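Local coordinates for structural protein ORF273 (Acidianus two-tailed virus, PDB 4ART), which is a heat- and acid-stable structural protein of an archaeal virus, probably a virion component, with a new fold, at residues D27-A32 and Y247-E252; I141-E146 and Q153-N158. One frame throughout, in Å; residues are numbered along the deposited sequence.

Overall arrangement
Both contacts are built on the central mixed sheet, where strands 154-161 and 247-253 are neighbours. Contact 2 joins two strands within the sheet and is buried; contact 1 lays helix 23-44 against strand 247-253, nearer the sheet's margin, and is only partly buried. Their chemistry differs accordingly: regular backbone hydrogen bonds with aliphatic side chains on one face in contact 2, a tyrosine ring gripped by two glutamates in contact 1. The centres are 10 Å apart, and probable hydrogen bonds join them, Val157 N to Val249 O at 2.7 Å and Tyr251 N to Leu155 O at 2.9 Å. Helix 23-44 also packs on both strands of contact 2.

Contact 1 (D27-A32 and Y247-E252)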
ATOM      1  N   ASP A  27      22.293 -20.371   2.005  1.00 30.82           N
ATOM      2  CA  ASP A  27      21.758 -19.688   0.808  1.00 30.78           C
ATOM      3  C   ASP A  27      21.109 -18.372   1.170  1.00 31.07           C
ATOM      4  O   ASP A  27      21.277 -17.387   0.442  1.00 29.72           O
ATOM      5  CB  ASP A  27      20.723 -20.562   0.085  1.00 34.13           C
ATOM      6  CG  ASP A  27      21.265 -21.644  -0.842  1.00 55.01           C
ATOM      7  OD1 ASP A  27      22.517 -21.766  -0.960  1.00 58.62           O
ATOM      8  OD2 ASP A  27      20.443 -22.364  -1.457  1.00 60.62           O
ATOM      9  N   GLU A  28      20.364 -18.337   2.300  1.00 27.04           N
ATOM     10  CA  GLU A  28      19.679 -17.117   2.728  1.00 25.21           C
ATOM     11  C   GLU A  28      20.663 -16.054   3.164  1.00 30.31           C
ATOM     12  O   GLU A  28      20.461 -14.899   2.839  1.00 31.07           O
ATOM     13  CB  GLU A  28      18.635 -17.408   3.805  1.00 26.14           C
ATOM     14  CG  GLU A  28      17.499 -18.267   3.273  1.00 29.66           C
ATOM     15  CD  GLU A  28      16.587 -18.821   4.343  1.00 39.19           C
ATOM     16  OE1 GLU A  28      17.053 -19.587   5.216  1.00 27.16           O
ATOM     17  OE2 GLU A  28      15.397 -18.456   4.327  1.00 35.08           O
ATOM     18  N   GLU A  29      21.768 -16.449   3.826  1.00 29.66           N
ATOM     19  CA  GLU A  29      22.798 -15.483   4.222  1.00 29.49           C
ATOM     20  C   GLU A  29      23.424 -14.869   2.965  1.00 30.86           C
ATOM     21  O   GLU A  29      23.614 -13.658   2.912  1.00 29.65           O
ATOM     22  CB  GLU A  29      23.866 -16.151   5.108  1.00 32.15           C
ATOM     23  CG  GLU A  29      24.703 -15.176   5.932  1.00 43.11           C
ATOM     24  CD  GLU A  29      23.996 -14.390   7.022  1.00 57.14           C
ATOM     25  OE1 GLU A  29      23.247 -15.003   7.818  1.00 40.16           O
ATOM     26  OE2 GLU A  29      24.242 -13.167   7.116  1.00 63.70           O
ATOM     27  N   LYS A  30      23.713 -15.713   1.948  1.00 29.26           N
ATOM     28  CA  LYS A  30      24.258 -15.307   0.642  1.00 29.36           C
ATOM     29  C   LYS A  30      23.322 -14.328  -0.059  1.00 33.08           C
ATOM     30  O   LYS A  30      23.776 -13.315  -0.578  1.00 33.49           O
ATOM     31  CB  LYS A  30      24.529 -16.529  -0.245  1.00 29.59           C
ATOM     32  CG  LYS A  30      25.765 -17.305   0.204  1.00 34.44           C
ATOM     33  CD  LYS A  30      25.836 -18.692  -0.448  1.00 40.96           C
ATOM     34  CE  LYS A  30      26.926 -19.571   0.126  1.00 41.34           C
ATOM     35  NZ  LYS A  30      27.090 -20.835  -0.651  1.00 41.37           N
ATOM     36  N   LEU A  31      22.024 -14.613  -0.039  1.00 30.18           N
ATOM     37  CA  LEU A  31      21.012 -13.770  -0.671  1.00 29.86           C
ATOM     38  C   LEU A  31      20.932 -12.386  -0.032  1.00 33.85           C
ATOM     39  O   LEU A  31      20.795 -11.404  -0.751  1.00 35.93           O
ATOM     40  CB  LEU A  31      19.623 -14.458  -0.644  1.00 29.30           C
ATOM     41  CG  LEU A  31      19.413 -15.602  -1.648  1.00 34.30           C
ATOM     42  CD1 LEU A  31      18.177 -16.413  -1.271  1.00 32.90           C
ATOM     43  CD2 LEU A  31      19.304 -15.072  -3.102  1.00 34.06           C
ATOM     44  N   ALA A  32      21.003 -12.313   1.315  1.00 28.29           N
ATOM     45  CA  ALA A  32      20.951 -11.051   2.056  1.00 26.32           C
ATOM     46  C   ALA A  32      22.175 -10.170   1.737  1.00 29.93           C
ATOM     47  O   ALA A  32      22.010  -8.976   1.537  1.00 29.20           O
ATOM     48  CB  ALA A  32      20.852 -11.320   3.539  1.00 26.05           C
ATOM     49  N   TYR A 247      13.986 -15.349   7.183  1.00 27.09           N
ATOM     50  CA  TYR A 247      15.376 -15.253   7.579  1.00 26.63           C
ATOM     51  C   TYR A 247      15.646 -13.766   7.499  1.00 31.38           C
ATOM     52  O   TYR A 247      15.474 -13.150   6.448  1.00 30.49           O
ATOM     53  CB  TYR A 247      16.238 -16.025   6.605  1.00 26.82           C
ATOM     54  CG  TYR A 247      17.651 -16.229   7.067  1.00 26.93           C
ATOM     55  CD1 TYR A 247      18.012 -17.365   7.788  1.00 28.29           C
ATOM     56  CD2 TYR A 247      18.655 -15.323   6.721  1.00 27.09           C
ATOM     57  CE1 TYR A 247      19.337 -17.610   8.127  1.00 29.85           C
ATOM     58  CE2 TYR A 247      19.983 -15.572   7.028  1.00 27.39           C
ATOM     59  CZ  TYR A 247      20.317 -16.712   7.739  1.00 35.07           C
ATOM     60  OH  TYR A 247      21.611 -16.930   8.097  1.00 34.77           O
ATOM     61  N   GLN A 248      15.960 -13.166   8.641  1.00 29.96           N
ATOM     62  CA  GLN A 248      16.091 -11.716   8.758  1.00 31.01           C
ATOM     63  C   GLN A 248      17.523 -11.252   8.993  1.00 33.41           C
ATOM     64  O   GLN A 248      18.175 -11.711   9.938  1.00 32.15           O
ATOM     65  CB  GLN A 248      15.147 -11.243   9.870  1.00 32.60           C
ATOM     66  CG  GLN A 248      14.996  -9.735  10.000  1.00 50.74           C
ATOM     67  CD  GLN A 248      13.905  -9.422  11.000  1.00 68.70           C
ATOM     68  OE1 GLN A 248      14.186  -8.918  12.083  1.00 63.02           O
ATOM     69  NE2 GLN A 248      12.631  -9.735  10.669  1.00 57.39           N
ATOM     70  N   VAL A 249      18.037 -10.369   8.097  1.00 28.97           N
ATOM     71  CA  VAL A 249      19.422  -9.838   8.207  1.00 28.65           C
ATOM     72  C   VAL A 249      19.379  -8.313   8.237  1.00 33.05           C
ATOM     73  O   VAL A 249      18.696  -7.711   7.403  1.00 31.62           O
ATOM     74  CB  VAL A 249      20.428 -10.398   7.148  1.00 30.69           C
ATOM     75  CG1 VAL A 249      21.848  -9.907   7.393  1.00 30.59           C
ATOM     76  CG2 VAL A 249      20.396 -11.912   7.098  1.00 30.02           C
ATOM     77  N   CYS A 250      20.093  -7.699   9.213  1.00 29.87           N
ATOM     78  CA  CYS A 250      20.097  -6.258   9.434  1.00 31.28           C
ATOM     79  C   CYS A 250      21.465  -5.615   9.351  1.00 35.19           C
ATOM     80  O   CYS A 250      22.483  -6.273   9.529  1.00 33.93           O
ATOM     81  CB  CYS A 250      19.352  -5.873  10.709  1.00 32.15           C
ATOM     82  SG  CYS A 250      17.675  -6.527  10.811  1.00 35.30           S
ATOM     83  N   TYR A 251      21.479  -4.334   8.971  1.00 32.47           N
ATOM     84  CA  TYR A 251      22.678  -3.540   8.724  1.00 33.70           C
ATOM     85  C   TYR A 251      22.463  -2.083   9.115  1.00 40.00           C
ATOM     86  O   TYR A 251      21.336  -1.579   9.063  1.00 36.59           O
ATOM     87  CB  TYR A 251      23.016  -3.550   7.222  1.00 34.09           C
ATOM     88  CG  TYR A 251      23.060  -4.910   6.560  1.00 33.67           C
ATOM     89  CD1 TYR A 251      21.900  -5.499   6.047  1.00 31.64           C
ATOM     90  CD2 TYR A 251      24.270  -5.582   6.385  1.00 37.40           C
ATOM     91  CE1 TYR A 251      21.946  -6.724   5.384  1.00 31.23           C
ATOM     92  CE2 TYR A 251      24.321  -6.827   5.766  1.00 39.70           C
ATOM     93  CZ  TYR A 251      23.163  -7.372   5.229  1.00 40.53           C
ATOM     94  OH  TYR A 251      23.240  -8.576   4.581  1.00 38.64           O
ATOM     95  N   GLU A 252      23.550  -1.411   9.519  1.00 40.61           N
ATOM     96  CA  GLU A 252      23.523   0.012   9.844  1.00 42.17           C
ATOM     97  C   GLU A 252      24.425   0.737   8.863  1.00 47.22           C
ATOM     98  O   GLU A 252      25.486   0.211   8.517  1.00 46.83           O
ATOM     99  CB  GLU A 252      23.931   0.284  11.294  1.00 44.48           C
ATOM    100  CG  GLU A 252      25.334  -0.171  11.653  1.00 58.13           C
ATOM    101  CD  GLU A 252      25.861   0.292  12.997  1.00 73.60           C
ATOM    102  OE1 GLU A 252      25.159   1.066  13.690  1.00 52.67           O
ATOM    103  OE2 GLU A 252      26.991  -0.116  13.349  1.00 73.67           O
TER
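The Tyr247 ring carries Glu28 over one face and a carboxylate oxygen of Glu29 at its edge. Glu28 CB sits 3.7 Å from the centroid of the Tyr247 ring and 20° off its normal, a CH-pi contact displaced toward the CG-CD2 side. From there the Glu28 chain runs on extended past the root of the tyrosine, and its carboxylate OE2 comes to 3.4 Å from Tyr247 CB. The phenol end is held by the next residue along the helix: Tyr247 OH donates a short hydrogen bond of 2.5 Å to Glu29 OE1. That oxygen lies in the ring plane and is met on its anti side, while the carboxylate is turned 70° against the ring. Glu29 reaches this place because CG stands anti to the backbone N and the chain then bends at chi2, bringing the acid round to the tyrosine. Face contact and edge bond together should restrict both tilt and rotation of the ring.

One helical turn on from Glu28, the Ala32 methyl meets a branch of Val249, CB to CG2 3.6 Å, the apolar centre of the interface. The other oxygen of Glu29, OE2, rests 4.0 Å from Val249 CG2. Farther along the strand, Tyr251 OH lies 3.3 Å from Ala32 O and is hydrogen-bonded to Asp33, the next residue of the same helix. On the other side of the strand from these residues, Cys250 forms the disulfide with Cys263.

Helix and strand directions differ by 37° at an axis separation of 9.1 Å, and the strand residues Tyr247, Val249 and Tyr251, all on one side of the strand, face about one turn of the helix, from Glu28 to Ala32: alpha/beta packing of the N-terminal helix 23-44 across one face of the central mixed sheet.

Contact 2 (I141-E146 and Q153-N158); sequences IHAVVE and QYLAVN
Strands 141-146 and 154-158 run antiparallel, from the hydrogen-bonded pair His142-Asn158 to Glu146-Tyr154, where a classic beta bulge sets Gln153 and Tyr154 both opposite Glu146. Glu146 O therefore accepts two amides, Gln153 N at 2.8 Å and Tyr154 N at 3.2 Å, the latter on a lone pair. On the face of Ala143 and Val145, Leu155 reaches across: its chain turns at chi2 (64°) to carry CD1 over that face toward strand 141-146, 3.8 Å from Val145 CG2 and 4.1 Å from Ala143 CB. At the far end of this face Ile141 CG2 touches Val157 CG1 at 3.6 Å, the two crossing at a slant. On the other face Glu146 and Tyr154 lie side by side, with Glu146 CG at the ring edge, 4.0 Å from Tyr154 CD2. The planes of the Glu146 carboxylate and the Tyr154 ring are 24° apart. His142 and Asn158 turn their polar ends to Asp94 and Gln248. The hairpin lies between strands 87-96 and 247-253, with helix 23-44 over the Ala143, Val145 and Leu155 side and helix 99-108 over Val144, Tyr154 and Ala156.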
ATOM      1  N   ILE A 141      11.902 -11.723  -1.291  1.00 27.17           N
ATOM      2  CA  ILE A 141      12.729 -10.910  -0.384  1.00 26.84           C
ATOM      3  C   ILE A 141      12.158  -9.504  -0.244  1.00 30.55           C
ATOM      4  O   ILE A 141      11.905  -8.827  -1.234  1.00 31.29           O
ATOM      5  CB  ILE A 141      14.231 -10.891  -0.820  1.00 28.61           C
ATOM      6  CG1 ILE A 141      14.782 -12.318  -0.984  1.00 28.44           C
ATOM      7  CG2 ILE A 141      15.078 -10.058   0.132  1.00 27.70           C
ATOM      8  CD1 ILE A 141      16.260 -12.409  -1.491  1.00 26.99           C
ATOM      9  N   HIS A 142      11.966  -9.080   0.994  1.00 27.90           N
ATOM     10  CA  HIS A 142      11.507  -7.742   1.301  1.00 27.07           C
ATOM     11  C   HIS A 142      12.625  -7.022   2.004  1.00 28.66           C
ATOM     12  O   HIS A 142      13.031  -7.448   3.088  1.00 27.33           O
ATOM     13  CB  HIS A 142      10.232  -7.766   2.161  1.00 28.09           C
ATOM     14  CG  HIS A 142       9.611  -6.395   2.350  1.00 32.46           C
ATOM     15  ND1 HIS A 142       8.771  -6.141   3.401  1.00 35.16           N
ATOM     16  CD2 HIS A 142       9.682  -5.265   1.584  1.00 34.69           C
ATOM     17  CE1 HIS A 142       8.387  -4.873   3.279  1.00 34.55           C
ATOM     18  NE2 HIS A 142       8.907  -4.299   2.210  1.00 35.04           N
ATOM     19  N   ALA A 143      13.193  -5.999   1.335  1.00 25.98           N
ATOM     20  CA  ALA A 143      14.274  -5.167   1.867  1.00 27.76           C
ATOM     21  C   ALA A 143      13.687  -3.837   2.276  1.00 34.04           C
ATOM     22  O   ALA A 143      12.919  -3.261   1.521  1.00 35.30           O
ATOM     23  CB  ALA A 143      15.369  -4.970   0.831  1.00 28.99           C
ATOM     24  N   VAL A 144      13.977  -3.384   3.494  1.00 31.56           N
ATOM     25  CA  VAL A 144      13.453  -2.103   3.990  1.00 32.16           C
ATOM     26  C   VAL A 144      14.602  -1.209   4.384  1.00 36.04           C
ATOM     27  O   VAL A 144      15.448  -1.606   5.188  1.00 36.26           O
ATOM     28  CB  VAL A 144      12.397  -2.245   5.134  1.00 35.51           C
ATOM     29  CG1 VAL A 144      11.668  -0.921   5.389  1.00 34.98           C
ATOM     30  CG2 VAL A 144      11.394  -3.361   4.833  1.00 34.56           C
ATOM     31  N   VAL A 145      14.668  -0.031   3.780  1.00 34.02           N
ATOM     32  CA  VAL A 145      15.705   0.947   4.088  1.00 35.50           C
ATOM     33  C   VAL A 145      15.090   2.116   4.860  1.00 40.80           C
ATOM     34  O   VAL A 145      14.094   2.704   4.410  1.00 40.32           O
ATOM     35  CB  VAL A 145      16.482   1.417   2.839  1.00 39.88           C
ATOM     36  CG1 VAL A 145      17.717   2.215   3.235  1.00 40.61           C
ATOM     37  CG2 VAL A 145      16.876   0.235   1.959  1.00 39.18           C
ATOM     38  N   GLU A 146      15.673   2.421   6.027  1.00 38.03           N
ATOM     39  CA  GLU A 146      15.282   3.531   6.894  1.00 39.34           C
ATOM     40  C   GLU A 146      16.237   4.720   6.667  1.00 47.09           C
ATOM     41  O   GLU A 146      17.450   4.562   6.823  1.00 47.18           O
ATOM     42  CB  GLU A 146      15.275   3.090   8.377  1.00 40.26           C
ATOM     43  CG  GLU A 146      15.284   4.209   9.406  1.00 48.90           C
ATOM     44  CD  GLU A 146      14.038   5.065   9.526  1.00 63.14           C
ATOM     45  OE1 GLU A 146      12.969   4.683   8.993  1.00 38.66           O
ATOM     46  OE2 GLU A 146      14.137   6.129  10.178  1.00 64.94           O
ATOM     47  N   GLN A 153      20.140   5.261   7.225  1.00 48.38           N
ATOM     48  CA  GLN A 153      20.493   4.825   8.571  1.00 47.36           C
ATOM     49  C   GLN A 153      20.568   3.296   8.678  1.00 46.45           C
ATOM     50  O   GLN A 153      21.561   2.785   9.196  1.00 43.83           O
ATOM     51  CB  GLN A 153      19.492   5.349   9.616  1.00 49.12           C
ATOM     52  CG  GLN A 153      19.190   6.845   9.612  1.00 71.21           C
ATOM     53  CD  GLN A 153      18.405   7.204  10.851  1.00 96.37           C
ATOM     54  OE1 GLN A 153      18.942   7.244  11.960  1.00 95.14           O
ATOM     55  NE2 GLN A 153      17.101   7.411  10.708  1.00 90.06           N
ATOM     56  N   TYR A 154      19.496   2.572   8.257  1.00 40.63           N
ATOM     57  CA  TYR A 154      19.439   1.114   8.392  1.00 38.34           C
ATOM     58  C   TYR A 154      18.847   0.383   7.212  1.00 37.33           C
ATOM     59  O   TYR A 154      18.064   0.943   6.447  1.00 35.23           O
ATOM     60  CB  TYR A 154      18.668   0.704   9.669  1.00 40.23           C
ATOM     61  CG  TYR A 154      19.060   1.470  10.913  1.00 46.63           C
ATOM     62  CD1 TYR A 154      20.260   1.198  11.580  1.00 51.39           C
ATOM     63  CD2 TYR A 154      18.229   2.452  11.443  1.00 48.30           C
ATOM     64  CE1 TYR A 154      20.618   1.885  12.745  1.00 55.07           C
ATOM     65  CE2 TYR A 154      18.586   3.163  12.592  1.00 51.00           C
ATOM     66  CZ  TYR A 154      19.777   2.867  13.248  1.00 64.15           C
ATOM     67  OH  TYR A 154      20.140   3.559  14.380  1.00 71.07           O
ATOM     68  N   LEU A 155      19.206  -0.901   7.102  1.00 31.90           N
ATOM     69  CA  LEU A 155      18.679  -1.847   6.127  1.00 29.71           C
ATOM     70  C   LEU A 155      18.298  -3.113   6.853  1.00 32.61           C
ATOM     71  O   LEU A 155      19.031  -3.569   7.718  1.00 32.87           O
ATOM     72  CB  LEU A 155      19.707  -2.153   4.991  1.00 28.99           C
ATOM     73  CG  LEU A 155      19.402  -3.340   4.032  1.00 29.87           C
ATOM     74  CD1 LEU A 155      18.139  -3.109   3.208  1.00 27.65           C
ATOM     75  CD2 LEU A 155      20.576  -3.635   3.118  1.00 29.43           C
ATOM     76  N   ALA A 156      17.120  -3.652   6.530  1.00 29.70           N
ATOM     77  CA  ALA A 156      16.632  -4.922   7.038  1.00 29.02           C
ATOM     78  C   ALA A 156      16.213  -5.739   5.830  1.00 29.68           C
ATOM     79  O   ALA A 156      15.538  -5.234   4.936  1.00 28.17           O
ATOM     80  CB  ALA A 156      15.461  -4.726   7.975  1.00 29.45           C
ATOM     81  N   VAL A 157      16.706  -6.962   5.752  1.00 25.19           N
ATOM     82  CA  VAL A 157      16.413  -7.841   4.628  1.00 23.81           C
ATOM     83  C   VAL A 157      15.658  -9.039   5.230  1.00 29.99           C
ATOM     84  O   VAL A 157      16.194  -9.716   6.116  1.00 30.02           O
ATOM     85  CB  VAL A 157      17.708  -8.297   3.899  1.00 25.62           C
ATOM     86  CG1 VAL A 157      17.378  -9.185   2.698  1.00 24.67           C
ATOM     87  CG2 VAL A 157      18.602  -7.123   3.495  1.00 24.89           C
ATOM     88  N   ASN A 158      14.434  -9.285   4.743  1.00 26.06           N
ATOM     89  CA  ASN A 158      13.550 -10.395   5.155  1.00 26.09           C
ATOM     90  C   ASN A 158      13.386 -11.378   4.013  1.00 28.56           C
ATOM     91  O   ASN A 158      12.872 -11.011   2.971  1.00 26.99           O
ATOM     92  CB  ASN A 158      12.161  -9.857   5.586  1.00 27.70           C
ATOM     93  CG  ASN A 158      12.221  -9.096   6.888  1.00 54.60           C
ATOM     94  OD1 ASN A 158      12.848  -9.514   7.829  1.00 53.61           O
ATOM     95  ND2 ASN A 158      11.899  -7.823   6.876  1.00 57.77           N
TER